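Local coordinates for protein FKBO (PDB 4BPS) that hydrolyses chorismate to a dihydroxycyclohexadiene carboxylic acid and pyruvate, a step in the biosynthesis of the immunosuppressants FK506 and FK520, at residues 58-63 against 188-193; 120-125 against 132-137; 258-263 against 310-315; 268-273 against 288-293. All blocks are in the same frame, centred on the assembly; numbering follows the deposited sequence. Where two conformers were deposited one is given.

The four contacts fall into two groups along the chain. Contacts 1 and 2 belong to the N-terminal part, with 120-125/132-137 nested inside the loop that 58-63/188-193 closes; their centres lie about 15 Å apart, and they touch through F193, whose ring packs on V122 and L134. Strands 189-196 and 133-142 are neighbours in one mixed sheet, which the two contacts join to a second sheet and to helix 112-129. Contacts 3 and 4 follow, both on helix 259-274, with centres about 15 Å apart and contact 4 nested inside contact 3; they pack beside the strand carrying the catalytic E338. Contacts 1 and 4 lie about 27 Å apart, on opposite sides of the chain's centre.

Contact 1 of 4, residues 58-63 against 188-193; sequences PRTAVH and GITCVF
Apolar contact between T60, V62 and T190 carries this meeting, with all three side chains pointing across the gap. V62 turns its CG1 branch onto T190 and meets both arms of the threonine: V62 CG1 lies 3.7 Å from T190 OG1 and equally far from T190 CG2. The V62 torsion places CG1 opposite the carbonyl carbon (chi1 -69°); with T190 OG1 likewise opposite its carbonyl carbon (chi1 -57°), T190 CG2 falls opposite the backbone N and reaches a second neighbour. There the methyls of T60 and T190 meet tip to tip, CG2 to CG2 at 4.0 Å. The nearest backbone pair, V62 CA and T190 CA, is 7.5 Å apart, a separation of facing sheets bridged by side chains and not of paired strands. Strand 57-62 belongs to the five-stranded mixed sheet and strand 189-196 to the six-stranded one, so the contact is a face-to-face packing of two beta sheets. The other face of strand 189-196 carries I189, C191 and F193, which pack against helix 112-129. Among polar groups, T60 leaves the contact to its methyl; its hydroxyl is hydrogen-bonded to D50 O and R104 NH1. R104, from strand 98-105 of the six-stranded sheet, packs against T190 and also bonds across to A61 O on strand 57-62. Y140 of strand 133-142 covers V62 as well.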
loop_
_atom_site.group_PDB
_atom_site.type_symbol
_atom_site.label_atom_id
_atom_site.label_comp_id
_atom_site.label_asym_id
_atom_site.label_seq_id
_atom_site.Cartn_x
_atom_site.Cartn_y
_atom_site.Cartn_z
ATOM N N PRO A 58 -11.337 5.405 -11.251
ATOM C CA PRO A 58 -11.142 6.153 -10.008
ATOM C C PRO A 58 -9.803 6.866 -10.020
ATOM O O PRO A 58 -8.790 6.278 -10.438
ATOM C CB PRO A 58 -11.146 5.064 -8.936
ATOM C CG PRO A 58 -11.927 3.963 -9.505
ATOM C CD PRO A 58 -11.693 4.004 -10.995
ATOM N N ARG A 59 -9.791 8.089 -9.498
ATOM C CA ARG A 59 -8.578 8.872 -9.439
ATOM C C ARG A 59 -8.554 9.758 -8.210
ATOM O O ARG A 59 -9.592 10.298 -7.811
ATOM C CB ARG A 59 -8.512 9.753 -10.701
ATOM C CG ARG A 59 -7.409 10.766 -10.745
ATOM C CD ARG A 59 -7.950 12.125 -10.316
ATOM N NE ARG A 59 -6.918 13.150 -10.327
ATOM C CZ ARG A 59 -7.169 14.454 -10.315
ATOM N NH1 ARG A 59 -8.423 14.893 -10.313
ATOM N NH2 ARG A 59 -6.160 15.318 -10.337
ATOM N N THR A 60 -7.372 9.936 -7.634
ATOM C CA THR A 60 -7.179 10.994 -6.661
ATOM C C THR A 60 -5.698 11.342 -6.634
ATOM O O THR A 60 -4.870 10.582 -7.127
ATOM C CB THR A 60 -7.675 10.590 -5.257
ATOM O OG1 THR A 60 -7.898 11.763 -4.455
ATOM C CG2 THR A 60 -6.693 9.692 -4.515
ATOM N N ALA A 61 -5.371 12.489 -6.038
ATOM C CA ALA A 61 -3.998 12.894 -5.825
ATOM C C ALA A 61 -3.701 12.883 -4.342
ATOM O O ALA A 61 -4.524 13.349 -3.540
ATOM C CB ALA A 61 -3.754 14.281 -6.398
ATOM N N VAL A 62 -2.527 12.361 -3.983
ATOM C CA VAL A 62 -2.090 12.367 -2.589
ATOM C C VAL A 62 -0.783 13.132 -2.460
ATOM O O VAL A 62 0.042 13.168 -3.391
ATOM C CB VAL A 62 -1.942 10.911 -2.024
ATOM C CG1 VAL A 62 -3.315 10.262 -1.885
ATOM C CG2 VAL A 62 -0.996 10.056 -2.903
ATOM N N HIS A 63 -0.629 13.773 -1.316
ATOM C CA HIS A 63 0.491 14.693 -1.098
ATOM C C HIS A 63 1.649 13.931 -0.448
ATOM O O HIS A 63 1.950 14.089 0.738
ATOM C CB HIS A 63 0.029 15.887 -0.274
ATOM C CG HIS A 63 1.012 17.018 -0.226
ATOM N ND1 HIS A 63 0.673 18.271 0.225
ATOM C CD2 HIS A 63 2.332 17.071 -0.552
ATOM C CE1 HIS A 63 1.736 19.053 0.159
ATOM N NE2 HIS A 63 2.756 18.349 -0.307
ATOM N N GLY A 188 -5.727 14.841 4.911
ATOM C CA GLY A 188 -6.414 13.799 5.666
ATOM C C GLY A 188 -5.876 12.404 5.367
ATOM O O GLY A 188 -4.672 12.198 5.198
ATOM N N ILE A 189 -6.782 11.428 5.328
ATOM C CA ILE A 189 -6.395 10.036 5.157
ATOM C C ILE A 189 -7.036 9.499 3.884
ATOM O O ILE A 189 -8.245 9.573 3.717
ATOM C CB ILE A 189 -6.765 9.180 6.363
ATOM C CG1 ILE A 189 -6.051 9.707 7.626
ATOM C CG2 ILE A 189 -6.392 7.710 6.106
ATOM C CD1 ILE A 189 -6.287 8.913 8.885
ATOM N N THR A 190 -6.197 8.942 3.002
ATOM C CA THR A 190 -6.634 8.343 1.746
ATOM C C THR A 190 -6.344 6.844 1.802
ATOM O O THR A 190 -5.234 6.440 2.156
ATOM C CB THR A 190 -5.894 8.971 0.564
ATOM O OG1 THR A 190 -6.092 10.383 0.554
ATOM C CG2 THR A 190 -6.350 8.412 -0.780
ATOM N N CYS A 191 -7.344 6.058 1.415
ATOM C CA CYS A 191 -7.235 4.607 1.340
ATOM C C CYS A 191 -7.452 4.135 -0.098
ATOM O O CYS A 191 -8.420 4.535 -0.766
ATOM C CB CYS A 191 -8.272 3.957 2.255
ATOM S SG CYS A 191 -8.333 2.135 2.188
ATOM N N VAL A 192 -6.515 3.311 -0.572
ATOM C CA VAL A 192 -6.596 2.694 -1.885
ATOM C C VAL A 192 -6.632 1.196 -1.661
ATOM O O VAL A 192 -5.922 0.700 -0.789
ATOM C CB VAL A 192 -5.351 3.080 -2.733
ATOM C CG1 VAL A 192 -5.406 2.485 -4.130
ATOM C CG2 VAL A 192 -5.158 4.585 -2.776
ATOM N N PHE A 193 -7.402 0.454 -2.456
ATOM C CA PHE A 193 -7.419 -0.991 -2.271
ATOM C C PHE A 193 -7.692 -1.743 -3.564
ATOM O O PHE A 193 -8.336 -1.220 -4.502
ATOM C CB PHE A 193 -8.440 -1.421 -1.194
ATOM C CG PHE A 193 -9.864 -1.109 -1.557
ATOM C CD1 PHE A 193 -10.402 0.148 -1.289
ATOM C CD2 PHE A 193 -10.664 -2.066 -2.174
ATOM C CE1 PHE A 193 -11.708 0.446 -1.635
ATOM C CE2 PHE A 193 -11.971 -1.775 -2.518
ATOM C CZ PHE A 193 -12.485 -0.510 -2.249
#

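Contact 2 of 4, residues 120-125 against 132-137; sequences TNVFQL and PLLART
Helix residues 120-125 lie over strand residues 133-137, and the backbones come nearest at F123 CA and P132 CA, 7.7 Å apart. Helix 112-129 leads through a short connection into strand 133-142, an alpha-beta unit of the YjgF-like fold in which the helix packs on the face of a mixed sheet. The strand is not regular: A135 and R136 both face L194 of strand 189-196, a classic beta bulge. L134 is the residue that rises from the strand to the helix, and its two methyls divide the work. L134 CD1 comes in at the edge of the F123 ring, near the ring plane, 3.7 Å from F123 CE1 and 4.1 Å from F123 CD1; the two side chains cross at about a right angle. F123 reaches it with CG opposite the carbonyl carbon (chi1 -66°), which turns the CD1-CE1 side of the ring to L134. L134 CD2 takes the looser contact, 4.5 Å from V122 CG1. F193 packs on V122 and L134, while A165 and L166 of helix 154-169 touch F123, whose side chain is about 6 Å from that of the substrate-binding R162. At the bulge, R136 NH2 bonds T180 OG1 and also turns back on its own strand, donating to T137 O at 2.8 Å, with the acceptor nearly in the guanidinium plane.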
loop_
_atom_site.group_PDB
_atom_site.type_symbol
_atom_site.label_atom_id
_atom_site.label_comp_id
_atom_site.label_asym_id
_atom_site.label_seq_id
_atom_site.Cartn_x
_atom_site.Cartn_y
_atom_site.Cartn_z
ATOM N N THR A 120 -15.247 0.550 7.277
ATOM C CA THR A 120 -16.555 -0.112 7.227
ATOM C C THR A 120 -17.121 -0.060 5.814
ATOM O O THR A 120 -17.642 -1.042 5.297
ATOM C CB THR A 120 -17.532 0.528 8.206
ATOM O OG1 THR A 120 -17.154 0.214 9.555
ATOM C CG2 THR A 120 -18.958 0.014 7.981
ATOM N N ASN A 121 -17.019 1.109 5.203
ATOM C CA ASN A 121 -17.565 1.291 3.868
ATOM C C ASN A 121 -16.794 0.451 2.836
ATOM O O ASN A 121 -17.406 -0.122 1.928
ATOM C CB ASN A 121 -17.585 2.768 3.480
ATOM C CG ASN A 121 -18.623 3.544 4.271
ATOM O OD1 ASN A 121 -19.586 2.961 4.764
ATOM N ND2 ASN A 121 -18.413 4.834 4.434
ATOM N N VAL A 122 -15.475 0.340 2.990
ATOM C CA VAL A 122 -14.683 -0.535 2.122
ATOM C C VAL A 122 -15.105 -2.003 2.269
ATOM O O VAL A 122 -15.367 -2.699 1.263
ATOM C CB VAL A 122 -13.182 -0.352 2.389
ATOM C CG1 VAL A 122 -12.351 -1.417 1.681
ATOM C CG2 VAL A 122 -12.716 1.047 1.973
ATOM N N PHE A 123 -15.180 -2.496 3.504
ATOM C CA PHE A 123 -15.586 -3.885 3.717
ATOM C C PHE A 123 -16.985 -4.111 3.165
ATOM O O PHE A 123 -17.259 -5.138 2.527
ATOM C CB PHE A 123 -15.541 -4.275 5.190
ATOM C CG PHE A 123 -14.158 -4.282 5.804
ATOM C CD1 PHE A 123 -13.086 -4.947 5.218
ATOM C CD2 PHE A 123 -13.943 -3.650 7.014
ATOM C CE1 PHE A 123 -11.838 -4.963 5.823
ATOM C CE2 PHE A 123 -12.687 -3.636 7.615
ATOM C CZ PHE A 123 -11.639 -4.297 7.021
ATOM N N GLN A 124 -17.899 -3.167 3.411
ATOM C CA GLN A 124 -19.260 -3.328 2.915
ATOM C C GLN A 124 -19.333 -3.331 1.397
ATOM O O GLN A 124 -20.108 -4.095 0.836
ATOM C CB GLN A 124 -20.147 -2.238 3.491
ATOM C CG GLN A 124 -21.594 -2.349 3.039
ATOM C CD GLN A 124 -22.215 -3.766 3.219
ATOM O OE1 GLN A 124 -22.028 -4.415 4.247
ATOM N NE2 GLN A 124 -22.951 -4.236 2.209
ATOM N N LEU A 125 -18.554 -2.472 0.727
ATOM C CA LEU A 125 -18.561 -2.432 -0.728
ATOM C C LEU A 125 -18.012 -3.744 -1.309
ATOM O O LEU A 125 -18.545 -4.292 -2.272
ATOM C CB LEU A 125 -17.721 -1.259 -1.255
ATOM C CG LEU A 125 -17.793 -1.081 -2.778
ATOM C CD1 LEU A 125 -19.170 -0.588 -3.196
ATOM C CD2 LEU A 125 -16.694 -0.123 -3.254
ATOM N N PRO A 132 -14.875 -10.177 -2.109
ATOM C CA PRO A 132 -14.606 -10.185 -0.668
ATOM C C PRO A 132 -13.131 -10.343 -0.295
ATOM O O PRO A 132 -12.802 -10.110 0.865
ATOM C CB PRO A 132 -15.401 -11.401 -0.178
ATOM C CG PRO A 132 -15.425 -12.311 -1.371
ATOM C CD PRO A 132 -15.608 -11.380 -2.545
ATOM N N LEU A 133 -12.259 -10.762 -1.205
ATOM C CA LEU A 133 -10.868 -11.043 -0.844
ATOM C C LEU A 133 -10.032 -9.809 -1.067
ATOM O O LEU A 133 -9.661 -9.500 -2.197
ATOM C CB LEU A 133 -10.333 -12.203 -1.671
ATOM C CG LEU A 133 -11.085 -13.530 -1.532
ATOM C CD1 LEU A 133 -10.363 -14.601 -2.365
ATOM C CD2 LEU A 133 -11.232 -13.998 -0.096
ATOM N N LEU A 134 -9.732 -9.065 -0.005
ATOM C CA LEU A 134 -8.837 -7.931 -0.183
ATOM C C LEU A 134 -7.430 -8.423 -0.525
ATOM O O LEU A 134 -6.948 -9.392 0.053
ATOM C CB LEU A 134 -8.773 -7.069 1.080
ATOM C CG LEU A 134 -10.003 -6.221 1.346
ATOM C CD1 LEU A 134 -9.922 -5.666 2.770
ATOM C CD2 LEU A 134 -10.078 -5.055 0.355
ATOM N N ALA A 135 -6.799 -7.732 -1.467
ATOM C CA ALA A 135 -5.503 -8.126 -2.011
ATOM C C ALA A 135 -4.367 -7.176 -1.660
ATOM O O ALA A 135 -3.209 -7.588 -1.654
ATOM C CB ALA A 135 -5.584 -8.223 -3.533
ATOM N N ARG A 136 -4.688 -5.902 -1.441
ATOM C CA ARG A 136 -3.661 -4.904 -1.186
ATOM C C ARG A 136 -4.367 -3.662 -0.680
ATOM O O ARG A 136 -5.411 -3.298 -1.243
ATOM C CB ARG A 136 -2.877 -4.572 -2.465
ATOM C CG ARG A 136 -1.388 -4.477 -2.307
ATOM C CD ARG A 136 -0.909 -3.354 -1.383
ATOM N NE ARG A 136 0.549 -3.209 -1.408
ATOM C CZ ARG A 136 1.172 -2.302 -0.673
ATOM N NH1 ARG A 136 2.489 -2.176 -0.741
ATOM N NH2 ARG A 136 0.472 -1.539 0.139
ATOM N N THR A 137 -3.851 -3.009 0.352
ATOM C CA THR A 137 -4.374 -1.733 0.786
ATOM C C THR A 137 -3.233 -0.731 0.915
ATOM O O THR A 137 -2.086 -1.102 1.172
ATOM C CB THR A 137 -5.103 -1.829 2.155
ATOM O OG1 THR A 137 -4.176 -2.224 3.171
ATOM C CG2 THR A 137 -6.275 -2.786 2.095
#

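Contact 3 of 4, residues 258-263 against 310-315; sequences DVTGQC and RRVCAA
C263 lays its sulfur between two side chains of the facing helix: C263 SG is 3.7 Å from V312 CG1 and 3.7 Å from C313 SG. The two cysteines therefore touch as unlinked sulfurs, far beyond disulfide length. C263 points its sulfur opposite the backbone N (chi1 -170°), which carries it across to the second helix, and V312 answers with CG1 in the same relation to its own N (chi1 171°). The other branch of V312 meets T260 nearer the start of the helix, V312 CG2 to T260 CG2 at 4.0 Å, so C263 and T260 share the two branches of V312. The segments of helices 259-274 and 306-314 run side by side, at 32° with axes 10.0 Å apart, a parallel helix pair. C263, and V259 one turn earlier, pack on V309 of helix 306-314 and on V337 of strand 337-343, which puts the pair against the sheet strand that holds the catalytic E338; the side chains of C263 and E338 lie about 9 Å apart. At the N-cap of helix 259-274, D258 OD1 accepts from G261 N at 2.9 Å; the bond is nearly straight, and the donor stands above the carboxylate plane.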
loop_
_atom_site.group_PDB
_atom_site.type_symbol
_atom_site.label_atom_id
_atom_site.label_comp_id
_atom_site.label_asym_id
_atom_site.label_seq_id
_atom_site.Cartn_x
_atom_site.Cartn_y
_atom_site.Cartn_z
ATOM N N ASP A 258 20.189 5.817 11.359
ATOM C CA ASP A 258 21.122 5.333 10.339
ATOM C C ASP A 258 20.296 4.900 9.118
ATOM O O ASP A 258 19.845 3.766 9.038
ATOM C CB ASP A 258 21.917 4.174 10.959
ATOM C CG ASP A 258 22.697 3.347 9.961
ATOM O OD1 ASP A 258 22.949 3.811 8.824
ATOM O OD2 ASP A 258 23.108 2.219 10.349
ATOM N N VAL A 259 20.066 5.825 8.188
ATOM C CA VAL A 259 19.145 5.527 7.099
ATOM C C VAL A 259 19.716 4.449 6.185
ATOM O O VAL A 259 18.959 3.661 5.603
ATOM C CB VAL A 259 18.756 6.785 6.312
ATOM C CG1 VAL A 259 19.917 7.318 5.462
ATOM C CG2 VAL A 259 17.529 6.517 5.477
ATOM N N THR A 260 21.034 4.413 6.027
ATOM C CA THR A 260 21.645 3.380 5.201
ATOM C C THR A 260 21.361 1.993 5.796
ATOM O O THR A 260 20.914 1.079 5.095
ATOM C CB THR A 260 23.150 3.619 5.079
ATOM O OG1 THR A 260 23.356 4.817 4.342
ATOM C CG2 THR A 260 23.843 2.467 4.349
ATOM N N GLY A 261 21.627 1.833 7.094
ATOM C CA GLY A 261 21.372 0.565 7.748
ATOM C C GLY A 261 19.899 0.170 7.725
ATOM O O GLY A 261 19.549 -0.982 7.444
ATOM N N GLN A 262 19.001 1.132 7.977
ATOM C CA GLN A 262 17.573 0.834 7.889
ATOM C C GLN A 262 17.194 0.409 6.483
ATOM O O GLN A 262 16.388 -0.509 6.311
ATOM C CB GLN A 262 16.691 1.996 8.339
ATOM C CG GLN A 262 16.765 2.256 9.845
ATOM C CD GLN A 262 15.677 3.178 10.323
ATOM O OE1 GLN A 262 14.724 3.511 9.608
ATOM N NE2 GLN A 262 15.794 3.611 11.556
ATOM N N CYS A 263 17.746 1.073 5.464
ATOM C CA CYS A 263 17.393 0.739 4.084
ATOM C C CYS A 263 17.900 -0.684 3.752
ATOM O O CYS A 263 17.189 -1.470 3.107
ATOM C CB CYS A 263 17.999 1.772 3.152
ATOM S SG CYS A 263 17.398 1.642 1.441
ATOM N N ARG A 310 18.706 6.391 -2.543
ATOM C CA ARG A 310 18.679 6.049 -3.960
ATOM C C ARG A 310 19.878 5.160 -4.310
ATOM O O ARG A 310 19.727 4.164 -5.026
ATOM C CB ARG A 310 18.698 7.307 -4.826
ATOM C CG ARG A 310 18.408 7.002 -6.288
ATOM C CD ARG A 310 18.409 8.267 -7.162
ATOM N NE ARG A 310 17.420 9.265 -6.725
ATOM C CZ ARG A 310 16.122 9.228 -7.013
ATOM N NH1 ARG A 310 15.630 8.250 -7.766
ATOM N NH2 ARG A 310 15.311 10.182 -6.564
ATOM N N ARG A 311 21.051 5.516 -3.784
ATOM C CA ARG A 311 22.270 4.786 -4.105
ATOM C C ARG A 311 22.280 3.390 -3.473
ATOM O O ARG A 311 22.714 2.421 -4.111
ATOM C CB ARG A 311 23.520 5.599 -3.708
ATOM C CG ARG A 311 23.688 6.877 -4.550
ATOM C CD ARG A 311 25.040 7.582 -4.375
ATOM N NE ARG A 311 25.566 7.495 -3.016
ATOM C CZ ARG A 311 25.401 8.424 -2.077
ATOM N NH1 ARG A 311 24.713 9.530 -2.344
ATOM N NH2 ARG A 311 25.925 8.244 -0.865
ATOM N N VAL A 312 21.802 3.265 -2.239
ATOM C CA VAL A 312 21.696 1.963 -1.613
ATOM C C VAL A 312 20.774 1.062 -2.408
ATOM O O VAL A 312 21.091 -0.116 -2.652
ATOM C CB VAL A 312 21.190 2.091 -0.153
ATOM C CG1 VAL A 312 20.866 0.724 0.424
ATOM C CG2 VAL A 312 22.210 2.815 0.725
ATOM N N CYS A 313 19.635 1.603 -2.815
ATOM C CA CYS A 313 18.682 0.816 -3.561
ATOM C C CYS A 313 19.244 0.428 -4.926
ATOM O O CYS A 313 19.051 -0.696 -5.366
ATOM C CB CYS A 313 17.360 1.566 -3.718
ATOM S SG CYS A 313 16.411 1.681 -2.167
ATOM N N ALA A 314 19.912 1.356 -5.605
ATOM C CA ALA A 314 20.452 1.097 -6.930
ATOM C C ALA A 314 21.509 -0.015 -6.911
ATOM O O ALA A 314 21.745 -0.664 -7.931
ATOM C CB ALA A 314 21.036 2.356 -7.521
ATOM N N ALA A 315 22.162 -0.240 -5.772
ATOM C CA ALA A 315 23.136 -1.301 -5.684
ATOM C C ALA A 315 22.493 -2.678 -5.548
ATOM O O ALA A 315 23.184 -3.685 -5.716
ATOM C CB ALA A 315 24.072 -1.054 -4.491
#

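Contact 4 of 4, residues 268-273 against 288-293; sequences DNMARV and HVLADV
This is an apolar contact, reinforced by one bridging water, between helix 259-274 and the loop that leads to strand 296-300. L290 makes most of it. L290 CG rests 3.9 Å from A271 CB, while L290 CD2 meets the selenomethionine M270, in one of its two conformers, 3.7 Å from M270 CG and 3.9 Å from M270 SE. In that conformer M270 extends with CG opposite its backbone N and then bends at the last torsion (chi3 -84°); M270 SE also reaches V293 CG1 at 4.2 Å. L290 begins a short 3-10 turn, 290-292, and the helix with this loop packs on the sheet that contains strands 239-249 and 337-343: M270 on I242 and I339, V293 on I242 and V343. The side chain of M270 lies about 9 Å from those of E338, the proton acceptor, and R228, a substrate-binding residue. A water donates to both backbone carbonyls, A271 O and H288 O, each at 2.7 Å, joining helix and loop. D292 pins residues 288-289 from within: D292 OD2 accepts from H288 ND1 and from V289 N, both at 3.0 Å, and the donors come from opposite faces of the carboxylate. OD2 lies in the H288 ring plane, whereas ND1 stands above the carboxylate plane; the bond would restrain the ring's rotation.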
loop_
_atom_site.group_PDB
_atom_site.type_symbol
_atom_site.label_atom_id
_atom_site.label_comp_id
_atom_site.label_asym_id
_atom_site.label_seq_id
_atom_site.Cartn_x
_atom_site.Cartn_y
_atom_site.Cartn_z
ATOM N N ASP A 268 16.628 -6.346 3.010
ATOM C CA ASP A 268 16.783 -7.715 3.503
ATOM C C ASP A 268 15.429 -8.328 3.854
ATOM O O ASP A 268 15.181 -9.501 3.563
ATOM C CB ASP A 268 17.642 -7.781 4.771
ATOM C CG ASP A 268 19.097 -7.441 4.564
ATOM O OD1 ASP A 268 19.582 -7.394 3.421
ATOM O OD2 ASP A 268 19.755 -7.231 5.619
ATOM N N ASN A 269 14.564 -7.551 4.511
ATOM C CA ASN A 269 13.247 -8.062 4.885
ATOM C C ASN A 269 12.421 -8.367 3.635
ATOM O O ASN A 269 11.737 -9.405 3.551
ATOM C CB ASN A 269 12.512 -7.049 5.754
ATOM C CG ASN A 269 12.919 -7.134 7.230
ATOM O OD1 ASN A 269 13.201 -8.216 7.738
ATOM N ND2 ASN A 269 12.855 -6.003 7.940
HETATM N N MSE A 270 12.481 -7.496 2.627
HETATM C CA MSE A 270 11.774 -7.748 1.385
HETATM C C MSE A 270 12.287 -9.038 0.734
HETATM O O MSE A 270 11.491 -9.857 0.270
HETATM C CB MSE A 270 11.958 -6.539 0.464
HETATM C CG MSE A 270 11.378 -6.718 -0.920
HETATM SE SE MSE A 270 11.482 -5.103 -2.015
HETATM C CE MSE A 270 9.876 -4.202 -1.382
ATOM N N ALA A 271 13.611 -9.219 0.708
ATOM C CA ALA A 271 14.187 -10.430 0.108
ATOM C C ALA A 271 13.755 -11.665 0.875
ATOM O O ALA A 271 13.491 -12.704 0.276
ATOM C CB ALA A 271 15.702 -10.333 0.051
ATOM N N ARG A 272 13.646 -11.562 2.192
ATOM C CA ARG A 272 13.266 -12.729 2.985
ATOM C C ARG A 272 11.815 -13.113 2.710
ATOM O O ARG A 272 11.491 -14.294 2.581
ATOM C CB ARG A 272 13.479 -12.486 4.480
ATOM C CG ARG A 272 13.408 -13.791 5.259
ATOM C CD ARG A 272 13.538 -13.630 6.764
ATOM N NE ARG A 272 14.730 -12.858 7.049
ATOM C CZ ARG A 272 14.723 -11.576 7.375
ATOM N NH1 ARG A 272 15.866 -10.929 7.534
ATOM N NH2 ARG A 272 13.582 -10.926 7.547
ATOM N N VAL A 273 10.935 -12.123 2.617
ATOM C CA VAL A 273 9.519 -12.370 2.445
ATOM C C VAL A 273 9.245 -13.102 1.139
ATOM O O VAL A 273 8.388 -13.978 1.060
ATOM C CB VAL A 273 8.767 -11.032 2.479
ATOM C CG1 VAL A 273 7.369 -11.171 1.930
ATOM C CG2 VAL A 273 8.728 -10.519 3.895
ATOM N N HIS A 288 11.628 -15.799 -5.327
ATOM C CA HIS A 288 12.100 -14.605 -6.017
ATOM C C HIS A 288 13.302 -14.018 -5.291
ATOM O O HIS A 288 13.601 -14.390 -4.151
ATOM C CB HIS A 288 10.954 -13.581 -6.118
ATOM C CG HIS A 288 9.907 -14.028 -7.082
ATOM N ND1 HIS A 288 10.159 -14.092 -8.434
ATOM C CD2 HIS A 288 8.663 -14.543 -6.912
ATOM C CE1 HIS A 288 9.105 -14.578 -9.062
ATOM N NE2 HIS A 288 8.182 -14.864 -8.163
ATOM N N VAL A 289 13.967 -13.105 -5.988
ATOM C CA VAL A 289 15.072 -12.317 -5.467
ATOM C C VAL A 289 14.762 -10.840 -5.693
ATOM O O VAL A 289 13.828 -10.490 -6.441
ATOM C CB VAL A 289 16.411 -12.712 -6.140
ATOM C CG1 VAL A 289 16.781 -14.155 -5.769
ATOM C CG2 VAL A 289 16.336 -12.508 -7.657
ATOM N N LEU A 290 15.534 -9.956 -5.060
ATOM C CA LEU A 290 15.232 -8.534 -5.179
ATOM C C LEU A 290 15.217 -8.033 -6.611
ATOM O O LEU A 290 14.422 -7.134 -6.942
ATOM C CB LEU A 290 16.209 -7.688 -4.378
ATOM C CG LEU A 290 16.028 -7.742 -2.869
ATOM C CD1 LEU A 290 17.111 -6.858 -2.227
ATOM C CD2 LEU A 290 14.653 -7.259 -2.461
ATOM N N ALA A 291 16.071 -8.598 -7.471
ATOM C CA ALA A 291 16.117 -8.167 -8.864
ATOM C C ALA A 291 14.809 -8.428 -9.621
ATOM O O ALA A 291 14.626 -7.887 -10.719
ATOM C CB ALA A 291 17.274 -8.844 -9.603
ATOM N N ASP A 292 13.925 -9.236 -9.034
ATOM C CA ASP A 292 12.639 -9.543 -9.662
ATOM C C ASP A 292 11.561 -8.523 -9.317
ATOM O O ASP A 292 10.504 -8.510 -9.942
ATOM C CB ASP A 292 12.112 -10.906 -9.205
ATOM C CG ASP A 292 13.011 -12.056 -9.570
ATOM O OD1 ASP A 292 13.759 -11.958 -10.562
ATOM O OD2 ASP A 292 12.932 -13.080 -8.839
ATOM N N VAL A 293 11.809 -7.680 -8.311
ATOM C CA VAL A 293 10.779 -6.763 -7.850
ATOM C C VAL A 293 10.730 -5.556 -8.779
ATOM O O VAL A 293 11.746 -5.103 -9.316
ATOM C CB VAL A 293 11.039 -6.353 -6.370
ATOM C CG1 VAL A 293 9.906 -5.476 -5.849
ATOM C CG2 VAL A 293 11.189 -7.584 -5.482
HETATM O O HOH W 1 14.867 -13.327 -1.966
#